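Local coordinates for protein CG8862 (Drosophila melanogaster, PDB 3ISM) that probably cleaves DNA and RNA as a magnesium-dependent mitochondrial endonuclease of the DNA/RNA non-specific family, here held in complex with its inhibitor, at residues B[96-101]-B[131-136]; B[73-78]-B[122-127]; B[230-233]-B[238-241]; B[22-27]-B[153-158]; B[30-35]-B[41-46]. All blocks are in the same frame, centred on the assembly; numbering follows the deposited sequence. Where two conformers were deposited one is given.

Contact 1. Residues B[96-101]-B[131-136]; sequences GYDRGH and GFNRDA. With MG (magnesium ion), chain F.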
# COMPACT_ATOMS: atom_id res chain seq x y z
N GLY B 96 -3.52 -17.34 -13.34
CA GLY B 96 -2.15 -17.83 -13.26
C GLY B 96 -1.69 -17.91 -11.81
O GLY B 96 -0.50 -18.10 -11.55
N TYR B 97 -2.63 -17.78 -10.88
CA TYR B 97 -2.33 -17.78 -9.44
C TYR B 97 -3.27 -18.68 -8.65
O TYR B 97 -4.43 -18.86 -9.00
CB TYR B 97 -2.40 -16.35 -8.86
CG TYR B 97 -1.42 -15.39 -9.47
CD1 TYR B 97 -0.07 -15.40 -9.10
CD2 TYR B 97 -1.83 -14.46 -10.43
CE1 TYR B 97 0.84 -14.54 -9.67
CE2 TYR B 97 -0.93 -13.58 -11.01
CZ TYR B 97 0.41 -13.63 -10.62
OH TYR B 97 1.31 -12.75 -11.20
N ASP B 98 -2.74 -19.24 -7.57
CA ASP B 98 -3.52 -20.07 -6.68
C ASP B 98 -4.21 -19.14 -5.68
O ASP B 98 -3.69 -18.06 -5.39
CB ASP B 98 -2.58 -20.98 -5.90
CG ASP B 98 -2.23 -22.25 -6.63
OD1 ASP B 98 -2.53 -22.38 -7.84
OD2 ASP B 98 -1.66 -23.15 -5.98
N ARG B 99 -5.35 -19.56 -5.14
CA ARG B 99 -5.90 -18.96 -3.93
C ARG B 99 -5.08 -19.49 -2.76
O ARG B 99 -5.28 -20.65 -2.32
CB ARG B 99 -7.38 -19.32 -3.75
CG ARG B 99 -8.26 -18.81 -4.88
CD ARG B 99 -9.56 -19.57 -4.97
NE ARG B 99 -9.37 -20.89 -5.57
CZ ARG B 99 -10.34 -21.64 -6.09
NH1 ARG B 99 -11.60 -21.22 -6.10
NH2 ARG B 99 -10.04 -22.83 -6.60
N GLY B 100 -4.16 -18.68 -2.27
CA GLY B 100 -3.18 -19.17 -1.27
C GLY B 100 -3.56 -18.79 0.15
O GLY B 100 -3.65 -17.59 0.48
N HIS B 101 -3.79 -19.82 0.99
CA HIS B 101 -4.11 -19.60 2.40
C HIS B 101 -3.00 -18.80 3.08
O HIS B 101 -1.81 -19.14 2.95
CB HIS B 101 -4.17 -20.93 3.15
CG HIS B 101 -5.38 -21.76 2.88
ND1 HIS B 101 -5.50 -22.58 1.78
CD2 HIS B 101 -6.50 -21.95 3.62
CE1 HIS B 101 -6.66 -23.21 1.83
NE2 HIS B 101 -7.28 -22.85 2.94
N GLY B 131 5.80 -24.78 -7.44
CA GLY B 131 7.03 -24.09 -7.06
C GLY B 131 6.89 -23.05 -5.97
O GLY B 131 7.86 -22.35 -5.66
N PHE B 132 5.71 -22.93 -5.36
CA PHE B 132 5.53 -22.01 -4.23
C PHE B 132 4.39 -22.46 -3.30
O PHE B 132 4.64 -23.26 -2.38
CB PHE B 132 5.42 -20.53 -4.68
CG PHE B 132 5.41 -19.55 -3.53
CD1 PHE B 132 6.56 -19.36 -2.76
CD2 PHE B 132 4.26 -18.84 -3.20
CE1 PHE B 132 6.56 -18.46 -1.67
CE2 PHE B 132 4.25 -17.95 -2.13
CZ PHE B 132 5.41 -17.76 -1.36
N ASN B 133 3.16 -21.99 -3.53
CA ASN B 133 2.01 -22.41 -2.72
C ASN B 133 2.01 -23.92 -2.47
O ASN B 133 1.88 -24.37 -1.32
CB ASN B 133 0.68 -21.99 -3.36
CG ASN B 133 -0.56 -22.49 -2.59
OD1 ASN B 133 -0.66 -22.34 -1.36
ND2 ASN B 133 -1.51 -23.08 -3.31
N ARG B 134 2.19 -24.69 -3.54
CA ARG B 134 2.07 -26.15 -3.48
C ARG B 134 3.35 -26.84 -3.06
O ARG B 134 3.35 -28.02 -2.75
CB ARG B 134 1.58 -26.72 -4.82
CG ARG B 134 0.31 -26.04 -5.33
CD ARG B 134 -0.23 -26.70 -6.61
NE ARG B 134 -1.09 -25.75 -7.31
CZ ARG B 134 -1.65 -25.96 -8.50
NH1 ARG B 134 -2.41 -25.01 -9.04
NH2 ARG B 134 -1.45 -27.09 -9.14
N ASP B 135 4.45 -26.09 -3.01
CA ASP B 135 5.76 -26.67 -2.73
C ASP B 135 6.49 -25.90 -1.62
O ASP B 135 6.16 -26.06 -0.44
CB ASP B 135 6.57 -26.75 -4.03
CG ASP B 135 5.96 -27.71 -5.04
OD1 ASP B 135 6.15 -28.94 -4.90
OD2 ASP B 135 5.28 -27.24 -5.98
N ALA B 136 7.46 -25.07 -2.00
CA ALA B 136 8.27 -24.29 -1.05
C ALA B 136 7.49 -23.63 0.11
O ALA B 136 7.88 -23.73 1.27
CB ALA B 136 9.10 -23.25 -1.81
MG MG F . -1.36 -22.96 0.60
O HOH W 1 -4.39 -23.18 -2.32
O HOH W 2 -3.18 -22.66 -0.04
O HOH W 3 -0.71 -20.95 0.94
O HOH W 4 0.71 -23.63 0.92
O HOH W 5 -1.74 -24.99 0.21
O HOH W 6 -1.69 -23.14 2.45

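Contact 2. Residues B[73-78]-B[122-127]; sequences CDFKQD and SNMAPQ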
# COMPACT_ATOMS: atom_id res chain seq x y z
N CYS B 73 -14.40 -28.76 2.23
CA CYS B 73 -14.12 -27.32 2.23
C CYS B 73 -13.93 -26.71 0.85
O CYS B 73 -13.14 -27.22 0.05
CB CYS B 73 -12.86 -27.03 3.02
SG CYS B 73 -12.81 -27.75 4.64
N ASP B 74 -14.62 -25.60 0.60
CA ASP B 74 -14.53 -24.90 -0.67
C ASP B 74 -14.21 -23.42 -0.47
O ASP B 74 -14.56 -22.83 0.56
CB ASP B 74 -15.82 -25.04 -1.47
CG ASP B 74 -16.21 -26.48 -1.71
OD1 ASP B 74 -15.42 -27.21 -2.37
OD2 ASP B 74 -17.30 -26.88 -1.25
N PHE B 75 -13.55 -22.84 -1.46
CA PHE B 75 -13.19 -21.43 -1.46
C PHE B 75 -14.46 -20.60 -1.66
O PHE B 75 -15.20 -20.83 -2.62
CB PHE B 75 -12.17 -21.15 -2.56
CG PHE B 75 -10.85 -21.88 -2.39
CD1 PHE B 75 -9.86 -21.37 -1.57
CD2 PHE B 75 -10.61 -23.06 -3.06
CE1 PHE B 75 -8.65 -22.02 -1.42
CE2 PHE B 75 -9.40 -23.73 -2.91
CZ PHE B 75 -8.42 -23.21 -2.09
N LYS B 76 -14.71 -19.67 -0.75
CA LYS B 76 -15.97 -18.93 -0.76
C LYS B 76 -15.78 -17.48 -0.37
O LYS B 76 -14.88 -17.17 0.43
CB LYS B 76 -16.99 -19.60 0.17
CG LYS B 76 -16.55 -19.75 1.62
CD LYS B 76 -17.06 -21.08 2.21
CE LYS B 76 -16.52 -21.35 3.64
NZ LYS B 76 -15.14 -20.81 3.86
N GLN B 77 -16.60 -16.60 -0.94
CA GLN B 77 -16.59 -15.17 -0.59
C GLN B 77 -16.92 -14.96 0.89
O GLN B 77 -17.71 -15.71 1.47
CB GLN B 77 -17.57 -14.36 -1.46
CG GLN B 77 -19.06 -14.59 -1.13
CD GLN B 77 -20.00 -13.59 -1.80
OE1 GLN B 77 -19.61 -12.48 -2.15
NE2 GLN B 77 -21.26 -13.99 -1.96
N ASP B 78 -16.29 -13.97 1.49
CA ASP B 78 -16.54 -13.59 2.88
C ASP B 78 -17.60 -12.47 2.93
O ASP B 78 -17.32 -11.31 2.59
CB ASP B 78 -15.23 -13.14 3.54
CG ASP B 78 -15.40 -12.85 5.03
OD1 ASP B 78 -16.55 -12.76 5.51
OD2 ASP B 78 -14.36 -12.72 5.71
N SER B 122 -11.22 -14.06 2.05
CA SER B 122 -10.53 -13.01 2.79
C SER B 122 -9.25 -13.50 3.46
O SER B 122 -8.43 -12.69 3.88
CB SER B 122 -11.44 -12.36 3.82
OG SER B 122 -11.99 -13.32 4.68
N ASN B 123 -9.09 -14.83 3.55
CA ASN B 123 -7.87 -15.44 4.09
C ASN B 123 -6.88 -15.77 2.96
O ASN B 123 -5.82 -16.33 3.20
CB ASN B 123 -8.21 -16.68 4.95
CG ASN B 123 -6.95 -17.36 5.58
OD1 ASN B 123 -6.09 -16.69 6.16
ND2 ASN B 123 -6.87 -18.69 5.45
N MET B 124 -7.23 -15.38 1.73
CA MET B 124 -6.44 -15.75 0.55
C MET B 124 -5.65 -14.60 -0.04
O MET B 124 -6.08 -13.44 0.02
CB MET B 124 -7.34 -16.32 -0.56
CG MET B 124 -8.18 -17.50 -0.13
SD MET B 124 -7.16 -18.91 0.26
CE MET B 124 -8.22 -19.71 1.44
N ALA B 125 -4.51 -14.93 -0.62
CA ALA B 125 -3.78 -14.02 -1.50
C ALA B 125 -3.26 -14.80 -2.70
O ALA B 125 -2.99 -16.00 -2.60
CB ALA B 125 -2.62 -13.31 -0.77
N PRO B 126 -3.16 -14.12 -3.86
CA PRO B 126 -2.64 -14.78 -5.05
C PRO B 126 -1.21 -15.24 -4.83
O PRO B 126 -0.33 -14.44 -4.51
CB PRO B 126 -2.71 -13.68 -6.14
CG PRO B 126 -3.80 -12.79 -5.66
CD PRO B 126 -3.62 -12.76 -4.15
N GLN B 127 -1.01 -16.54 -4.98
CA GLN B 127 0.31 -17.13 -4.89
C GLN B 127 0.57 -17.97 -6.12
O GLN B 127 -0.35 -18.64 -6.62
CB GLN B 127 0.41 -18.01 -3.64
CG GLN B 127 0.21 -17.25 -2.34
CD GLN B 127 0.48 -18.10 -1.12
OE1 GLN B 127 0.06 -19.25 -1.06
NE2 GLN B 127 1.20 -17.54 -0.15

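Contact 3. Residues B[230-233]-B[238-241]; sequences SVER and LFFD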
# COMPACT_ATOMS: atom_id res chain seq x y z
N SER B 230 13.73 -6.33 9.80
CA SER B 230 13.63 -6.02 8.38
C SER B 230 12.24 -6.38 7.84
O SER B 230 11.73 -5.70 6.96
CB SER B 230 14.71 -6.72 7.58
OG SER B 230 14.44 -8.10 7.58
N VAL B 231 11.62 -7.43 8.37
CA VAL B 231 10.21 -7.73 8.04
C VAL B 231 9.29 -6.61 8.54
O VAL B 231 8.39 -6.17 7.84
CB VAL B 231 9.72 -9.10 8.64
CG1 VAL B 231 8.32 -9.45 8.12
CG2 VAL B 231 10.69 -10.25 8.33
N GLU B 232 9.52 -6.16 9.78
CA GLU B 232 8.75 -5.09 10.39
C GLU B 232 8.85 -3.80 9.58
O GLU B 232 7.85 -3.16 9.30
CB GLU B 232 9.24 -4.85 11.83
CG GLU B 232 8.83 -6.01 12.75
CD GLU B 232 9.26 -5.85 14.19
OE1 GLU B 232 10.37 -5.34 14.42
OE2 GLU B 232 8.50 -6.26 15.09
N ARG B 233 10.05 -3.44 9.19
CA ARG B 233 10.27 -2.23 8.43
C ARG B 233 9.56 -2.30 7.08
O ARG B 233 8.91 -1.34 6.66
CB ARG B 233 11.77 -2.02 8.25
CG ARG B 233 12.22 -0.59 8.33
CD ARG B 233 13.71 -0.51 8.13
NE ARG B 233 14.48 -0.47 9.38
CZ ARG B 233 14.83 0.66 9.99
NH1 ARG B 233 14.43 1.84 9.48
NH2 ARG B 233 15.55 0.64 11.10
N LEU B 238 4.48 -4.12 13.62
CA LEU B 238 5.38 -4.61 14.67
C LEU B 238 4.88 -5.94 15.22
O LEU B 238 3.74 -6.05 15.69
CB LEU B 238 5.55 -3.58 15.80
CG LEU B 238 6.15 -2.21 15.43
CD1 LEU B 238 5.85 -1.21 16.55
CD2 LEU B 238 7.67 -2.27 15.17
N PHE B 239 5.75 -6.95 15.18
CA PHE B 239 5.38 -8.31 15.60
C PHE B 239 5.85 -8.57 17.02
O PHE B 239 6.94 -8.12 17.43
CB PHE B 239 5.95 -9.37 14.63
CG PHE B 239 5.66 -9.08 13.19
CD1 PHE B 239 4.37 -9.24 12.67
CD2 PHE B 239 6.66 -8.62 12.35
CE1 PHE B 239 4.10 -8.96 11.33
CE2 PHE B 239 6.40 -8.32 11.02
CZ PHE B 239 5.11 -8.51 10.50
N PHE B 240 5.01 -9.28 17.78
CA PHE B 240 5.34 -9.67 19.14
C PHE B 240 5.82 -8.46 19.96
O PHE B 240 6.82 -8.53 20.69
CB PHE B 240 6.36 -10.83 19.11
CG PHE B 240 5.85 -12.06 18.37
CD1 PHE B 240 5.07 -13.01 19.03
CD2 PHE B 240 6.12 -12.24 17.02
CE1 PHE B 240 4.58 -14.11 18.35
CE2 PHE B 240 5.64 -13.35 16.34
CZ PHE B 240 4.86 -14.29 17.00
N ASP B 241 5.08 -7.36 19.82
CA ASP B 241 5.38 -6.10 20.51
C ASP B 241 5.44 -6.19 22.03
O ASP B 241 6.09 -5.37 22.67
CB ASP B 241 4.45 -4.95 20.03
CG ASP B 241 2.97 -5.13 20.45
OD1 ASP B 241 2.71 -5.55 21.60
OD2 ASP B 241 2.07 -4.84 19.63

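Contact 4. Residues B[22-27]-B[153-158]; sequences IMKYGF and NVYVCT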
# COMPACT_ATOMS: atom_id res chain seq x y z
N ILE B 22 -4.65 -16.30 21.35
CA ILE B 22 -3.96 -16.15 20.07
C ILE B 22 -3.12 -14.88 20.05
O ILE B 22 -1.94 -14.92 19.68
CB ILE B 22 -4.95 -16.20 18.86
CG1 ILE B 22 -5.55 -17.59 18.71
CG2 ILE B 22 -4.25 -15.80 17.56
CD1 ILE B 22 -6.86 -17.62 17.93
N MET B 23 -3.70 -13.76 20.51
CA MET B 23 -3.04 -12.45 20.48
C MET B 23 -2.31 -12.11 21.77
O MET B 23 -2.21 -10.94 22.14
CB MET B 23 -4.05 -11.34 20.16
CG MET B 23 -4.89 -11.58 18.90
SD MET B 23 -3.94 -11.95 17.40
CE MET B 23 -3.02 -10.43 17.17
N LYS B 24 -1.81 -13.13 22.45
CA LYS B 24 -1.02 -13.01 23.68
C LYS B 24 0.10 -11.95 23.62
O LYS B 24 0.31 -11.20 24.58
CB LYS B 24 -0.40 -14.37 23.98
CG LYS B 24 0.50 -14.40 25.20
CD LYS B 24 0.90 -15.83 25.52
CE LYS B 24 1.91 -15.90 26.61
NZ LYS B 24 2.11 -17.32 27.02
N TYR B 25 0.82 -11.92 22.51
CA TYR B 25 2.00 -11.06 22.39
C TYR B 25 1.74 -9.73 21.68
O TYR B 25 2.68 -9.02 21.34
CB TYR B 25 3.14 -11.85 21.73
CG TYR B 25 3.66 -12.96 22.63
CD1 TYR B 25 3.54 -14.30 22.25
CD2 TYR B 25 4.24 -12.67 23.86
CE1 TYR B 25 4.00 -15.32 23.08
CE2 TYR B 25 4.72 -13.69 24.70
CZ TYR B 25 4.60 -15.01 24.29
OH TYR B 25 5.06 -16.02 25.10
N GLY B 26 0.48 -9.40 21.45
CA GLY B 26 0.12 -8.10 20.89
C GLY B 26 -0.43 -8.19 19.49
O GLY B 26 -0.35 -9.24 18.85
N PHE B 27 -0.98 -7.08 19.02
CA PHE B 27 -1.51 -6.96 17.67
C PHE B 27 -0.50 -6.29 16.73
O PHE B 27 -0.07 -5.18 17.01
CB PHE B 27 -2.79 -6.10 17.69
CG PHE B 27 -3.99 -6.81 18.27
CD1 PHE B 27 -5.06 -7.15 17.46
CD2 PHE B 27 -4.05 -7.12 19.63
CE1 PHE B 27 -6.19 -7.80 17.98
CE2 PHE B 27 -5.17 -7.77 20.17
CZ PHE B 27 -6.24 -8.12 19.33
N ASN B 153 4.00 -24.44 22.54
CA ASN B 153 3.14 -23.43 21.98
C ASN B 153 3.92 -22.66 20.93
O ASN B 153 5.04 -22.20 21.19
CB ASN B 153 2.63 -22.49 23.07
CG ASN B 153 1.74 -23.21 24.09
OD1 ASN B 153 0.54 -23.35 23.87
ND2 ASN B 153 2.34 -23.67 25.20
N VAL B 154 3.35 -22.55 19.74
CA VAL B 154 3.99 -21.85 18.62
C VAL B 154 3.07 -20.74 18.14
O VAL B 154 1.94 -21.01 17.74
CB VAL B 154 4.31 -22.83 17.46
CG1 VAL B 154 4.78 -22.08 16.22
CG2 VAL B 154 5.35 -23.87 17.89
N TYR B 155 3.54 -19.50 18.20
CA TYR B 155 2.73 -18.36 17.74
C TYR B 155 3.29 -17.87 16.42
O TYR B 155 4.51 -17.73 16.27
CB TYR B 155 2.71 -17.23 18.78
CG TYR B 155 2.09 -17.61 20.11
CD1 TYR B 155 0.79 -17.23 20.42
CD2 TYR B 155 2.81 -18.34 21.05
CE1 TYR B 155 0.22 -17.58 21.65
CE2 TYR B 155 2.25 -18.69 22.26
CZ TYR B 155 0.96 -18.31 22.56
OH TYR B 155 0.43 -18.66 23.77
N VAL B 156 2.41 -17.62 15.47
CA VAL B 156 2.86 -17.27 14.13
C VAL B 156 1.99 -16.22 13.44
O VAL B 156 0.75 -16.30 13.45
CB VAL B 156 3.08 -18.55 13.22
CG1 VAL B 156 1.85 -19.46 13.25
CG2 VAL B 156 3.47 -18.17 11.79
N CYS B 157 2.66 -15.22 12.89
CA CYS B 157 2.06 -14.19 12.07
C CYS B 157 2.54 -14.35 10.63
O CYS B 157 3.74 -14.42 10.36
CB CYS B 157 2.45 -12.80 12.58
SG CYS B 157 1.61 -11.45 11.69
N THR B 158 1.57 -14.40 9.72
CA THR B 158 1.81 -14.65 8.30
C THR B 158 1.19 -13.49 7.53
O THR B 158 0.09 -13.06 7.88
CB THR B 158 1.11 -15.97 7.87
OG1 THR B 158 1.60 -17.07 8.65
CG2 THR B 158 1.33 -16.24 6.38

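Contact 5. Residues B[30-35]-B[41-46]; sequences LDHVRS and LSYDRR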
# COMPACT_ATOMS: atom_id res chain seq x y z
N LEU B 30 -4.05 -2.66 13.54
CA LEU B 30 -5.46 -2.65 13.91
C LEU B 30 -6.39 -2.32 12.75
O LEU B 30 -7.50 -1.81 12.95
CB LEU B 30 -5.71 -1.75 15.14
CG LEU B 30 -4.89 -1.99 16.42
CD1 LEU B 30 -4.95 -0.76 17.34
CD2 LEU B 30 -5.33 -3.25 17.18
N ASP B 31 -5.96 -2.62 11.53
CA ASP B 31 -6.80 -2.38 10.37
C ASP B 31 -7.78 -3.54 10.18
O ASP B 31 -7.38 -4.67 9.90
CB ASP B 31 -5.94 -2.16 9.11
CG ASP B 31 -6.70 -1.46 7.98
OD1 ASP B 31 -7.85 -1.03 8.22
OD2 ASP B 31 -6.15 -1.31 6.86
N HIS B 32 -9.06 -3.25 10.36
CA HIS B 32 -10.13 -4.15 9.95
C HIS B 32 -9.87 -5.57 10.49
O HIS B 32 -9.79 -6.54 9.72
CB HIS B 32 -10.21 -4.14 8.42
CG HIS B 32 -11.59 -4.32 7.88
ND1 HIS B 32 -12.54 -3.31 7.91
CD2 HIS B 32 -12.18 -5.38 7.29
CE1 HIS B 32 -13.66 -3.76 7.37
NE2 HIS B 32 -13.46 -5.00 6.97
N VAL B 33 -9.73 -5.66 11.81
CA VAL B 33 -9.35 -6.91 12.48
C VAL B 33 -10.57 -7.77 12.74
O VAL B 33 -11.55 -7.32 13.34
CB VAL B 33 -8.58 -6.67 13.81
CG1 VAL B 33 -8.36 -8.00 14.55
CG2 VAL B 33 -7.24 -5.99 13.55
N ARG B 34 -10.50 -9.02 12.27
CA ARG B 34 -11.62 -9.95 12.37
C ARG B 34 -11.18 -11.26 13.00
O ARG B 34 -10.08 -11.75 12.74
CB ARG B 34 -12.22 -10.21 10.99
CG ARG B 34 -13.15 -9.09 10.48
CD ARG B 34 -13.64 -9.36 9.06
NE ARG B 34 -14.46 -10.57 8.98
CZ ARG B 34 -14.03 -11.75 8.51
NH1 ARG B 34 -12.79 -11.88 8.05
NH2 ARG B 34 -14.85 -12.79 8.48
N SER B 35 -12.04 -11.83 13.82
CA SER B 35 -11.72 -13.06 14.54
C SER B 35 -12.51 -14.23 13.98
O SER B 35 -13.71 -14.12 13.77
CB SER B 35 -12.04 -12.90 16.03
OG SER B 35 -11.46 -11.73 16.57
N LEU B 41 -7.56 -12.30 11.84
CA LEU B 41 -7.27 -11.76 10.52
C LEU B 41 -7.42 -10.24 10.48
O LEU B 41 -8.44 -9.72 10.90
CB LEU B 41 -8.22 -12.40 9.50
CG LEU B 41 -8.12 -11.96 8.03
CD1 LEU B 41 -8.03 -13.20 7.16
CD2 LEU B 41 -9.30 -11.13 7.62
N SER B 42 -6.41 -9.55 9.95
CA SER B 42 -6.53 -8.14 9.62
C SER B 42 -6.64 -8.06 8.11
O SER B 42 -5.78 -8.57 7.40
CB SER B 42 -5.32 -7.37 10.13
OG SER B 42 -5.22 -6.06 9.57
N TYR B 43 -7.73 -7.46 7.62
CA TYR B 43 -8.03 -7.47 6.18
C TYR B 43 -7.64 -6.15 5.53
O TYR B 43 -7.98 -5.06 6.04
CB TYR B 43 -9.52 -7.73 5.93
CG TYR B 43 -9.85 -8.01 4.48
CD1 TYR B 43 -9.34 -9.15 3.84
CD2 TYR B 43 -10.64 -7.13 3.74
CE1 TYR B 43 -9.65 -9.41 2.49
CE2 TYR B 43 -10.94 -7.38 2.39
CZ TYR B 43 -10.45 -8.53 1.78
OH TYR B 43 -10.75 -8.80 0.47
N ASP B 44 -6.94 -6.24 4.41
CA ASP B 44 -6.54 -5.06 3.65
C ASP B 44 -7.58 -4.83 2.55
O ASP B 44 -7.55 -5.49 1.51
CB ASP B 44 -5.14 -5.29 3.06
CG ASP B 44 -4.59 -4.07 2.33
OD1 ASP B 44 -5.34 -3.10 2.13
OD2 ASP B 44 -3.39 -4.08 1.97
N ARG B 45 -8.53 -3.93 2.82
CA ARG B 45 -9.63 -3.64 1.88
C ARG B 45 -9.19 -3.07 0.53
O ARG B 45 -9.86 -3.29 -0.47
CB ARG B 45 -10.65 -2.70 2.52
CG ARG B 45 -11.47 -3.37 3.62
CD ARG B 45 -12.41 -2.38 4.29
NE ARG B 45 -11.70 -1.33 5.02
CZ ARG B 45 -12.28 -0.22 5.49
NH1 ARG B 45 -13.57 -0.00 5.29
NH2 ARG B 45 -11.56 0.66 6.17
N ARG B 46 -8.06 -2.36 0.52
CA ARG B 46 -7.49 -1.77 -0.67
C ARG B 46 -6.92 -2.85 -1.59
O ARG B 46 -7.05 -2.77 -2.82
CB ARG B 46 -6.36 -0.83 -0.26
CG ARG B 46 -5.75 -0.09 -1.46
CD ARG B 46 -5.00 1.13 -1.03
NE ARG B 46 -3.74 0.84 -0.34
CZ ARG B 46 -2.62 0.43 -0.95
NH1 ARG B 46 -2.57 0.24 -2.26
NH2 ARG B 46 -1.53 0.20 -0.24
O HOH W 7 -3.43 -4.32 10.66
O HOH W 8 -8.60 -2.30 5.29

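Contact 1. Residues B[96-101]-B[131-136]
Asp98 of strand 98-101 meets Asn133 of helix 129-133 and the next residue, Arg134, where the magnesium site of this His-Me finger nuclease is built. Along Asn133, CB lies 3.7 Å from Asp98 OD2; CG sits anti to the backbone N (chi1 176°) and carries the amide to the metal. There OD1 binds magnesium at 2.2 Å, the one protein ligand beside five waters, and ND2 donates to the anti lone pair of Asp98 OD2 at 2.7 Å. Arg134 grips the same carboxylate side-on, nearly coplanar: NE reaches the syn lone pair of OD2 at 3.0 Å and NH1 that of OD1 at 2.9 Å. With an alanine in place of Asp98, the Asn133 amide is likely to lose the bond that steers its ND2 end, and Arg134 the carboxylate that pairs its charge. Water 2 links the metal to His101 ND1, the predicted proton acceptor. Asp98, with water 1, thus probably helps settle which amide atom faces the cation: ND2 is claimed, and OD1 is presented to magnesium.

Contact 2. Residues B[73-78]-B[122-127]
Phe75 and Asp78, in the loop between helices 59-62 and 89-92, reach Met124 on strand 124-127 and Ser122 in the 3-10 turn just before it; the strand pairs with strand 98-101 beside the active site. The apolar half is a Met-aromatic contact. Met124 SD lies 5.1 Å from the centroid of the Phe75 ring, at its edge, and the two side chains cross at about a right angle. The bend at chi2 (-66°) of Met124 turns its thioether to the ring, a task suited to a flexible, polarisable chain; Met124 also touches His101, while Tyr331 of the inhibitor chain CG4930 meets Phe75 edge-to-face. The polar half joins Ser122 OG, as donor, to the anti lone pair of Asp78 OD2 at 2.7 Å. That oxygen also holds Arg34 in a salt bridge, and OD1 takes Ser80 OG. Replacing Asp78 by an alanine is likely to strand the Arg34 guanidinium and the Ser122 hydroxyl, both of which lean on OD2. At the ring edge, Met124 CE stands 3.7 Å from Phe75 CE1.

Contact 3. Residues B[230-233]-B[238-241]
Glu232 and Phe239 bury the most surface here, where helix 228-235 packs against the loop that follows it, both beside the large mixed sheet. Glu232 does two jobs. Its methylene CG packs obliquely against the ring of Phe239, 3.4 Å from CD2, while its carboxylate reaches on to the loop backbone: OE2 accepts the amide of Phe239, N to OE2 2.8 Å, through the anti lone pair and with an N-H...O angle of 153°. The chain is extended beyond CG (chi2 -180°), and this reach takes the carboxylate past the ring to the peptide N. The two side chains run in opposite directions, with carboxylate and ring planes only 17° apart. A glutamate suits the place because its two methylenes span the gap before its charge begins, and that charge has a mate: Arg245 forms a salt bridge with OE2.

Phe239 continues the apolar side of the contact. Its ring lies between the helix and the sheet, where Tyr191, Val193 and Cys157 also meet it. One residue before Glu232, the beta-branched side chain of Val231 crosses that of Phe239 at about a right angle. Leu238 meets Glu232 at a similar angle, with CD2 4.0 Å from Glu232 CD. Obliquely to the aromatic ring, Val231 CG1 touches Phe239 CE2 at 3.7 Å.

Contact 4. Residues B[22-27]-B[153-158]
Tyr155, on strand 153-161 of the central sheet, is the residue round which the turn after helix 16-22 is folded. Its nearest ring neighbour is Tyr25, which comes in edge first: CE1 of Tyr25 stands over one face of Tyr155, 3.8 Å from CD2, in a T-shaped pair whose planes are 80° apart and whose centroids are 5.2 Å from each other. The edge of the Tyr155 ring receives the end of the helix, with CD1 of Tyr155 3.7 Å from Ile22 O. At the phenol tip, Lys24 crosses at about a right angle; its CG is anti to the backbone N (chi1 178°) and the chain then extended, which carries CD to 3.4 Å from Tyr155 OH.

The next shell sets these groups in place. Met23 to Gly26 form a type I turn, closed by Gly26 N to Met23 O at 3.2 Å, and it sends Lys24 and Tyr25 to the same side. There CG of Lys24 also lies over one face of the Tyr25 ring, 4.0 Å above its plane. Glycine suits the end of the turn, since at its backbone angles a side chain would strike the preceding carbonyl. Farther out, His56 stacks on Tyr155, and Glu197 of the neighbouring strand receives both Lys24 NZ and Tyr25 OH.

The chemistry is therefore mixed. Aromatic and aliphatic surfaces make the contact itself, while the polar ends converge on one carboxylate, whose negative charge probably helps hold the lysine and the tyrosine hydroxyl over the sheet.

Contact 5. Residues B[30-35]-B[41-46]
The hydroxyl of Ser42, short enough to reach the neighbouring backbone, donates to Asp31 O at 2.6 Å, on a lone pair in the carbonyl plane, and takes a hydrogen from water 7, which also accepts Asp31 N. The setting is a beta hairpin of strands 33-35 and 40-44, at the outer edge of the mixed sheet. Val33 and Ser42 form its non-hydrogen-bonded pair; Arg34 and Leu41 form the hydrogen-bonded one, Arg34 N to Leu41 O 2.6 Å and Leu41 N to Arg34 O 2.7 Å. Arg34 runs beside Leu41, then turns at chi3 (63°) to bring its guanidinium to Asp78. Tyr43 N reaches O of His32, the residue before strand 33-35, at 3.1 Å, from above the carbonyl plane. Arginine suits position 45, since methylene and flat guanidinium can both lie over the His32 ring, the planes 11° apart, while Arg45 NH2 bonds Pro28 O of the second subunit. Over the imidazole face lies a methylene in a CH-pi contact: Arg45 CD, 3.8 Å from the His32 ring centroid.

Overall arrangement
From the N terminus, the first segment to be used is 22-27, which waits for strand 153-161 and so closes the longest loop, contact 4. Nested within it come the hairpin of contact 5, which shares the large mixed sheet with contact 4 and touches it through Val33 and Phe27, and then contacts 1 and 2. These two cross along the chain, as 73-78, 96-101, 122-127 and 131-136 alternate, and they share the two-stranded sheet 98-101/124-127 beside the magnesium. Contact 2 also touches contact 5 through Asp78 and Arg34, linking active-site sheet and hairpin. Contact 3 follows in series as a short closure, yet it packs against contact 4 through Phe240. Contacts 3 and 5 both touch the second subunit.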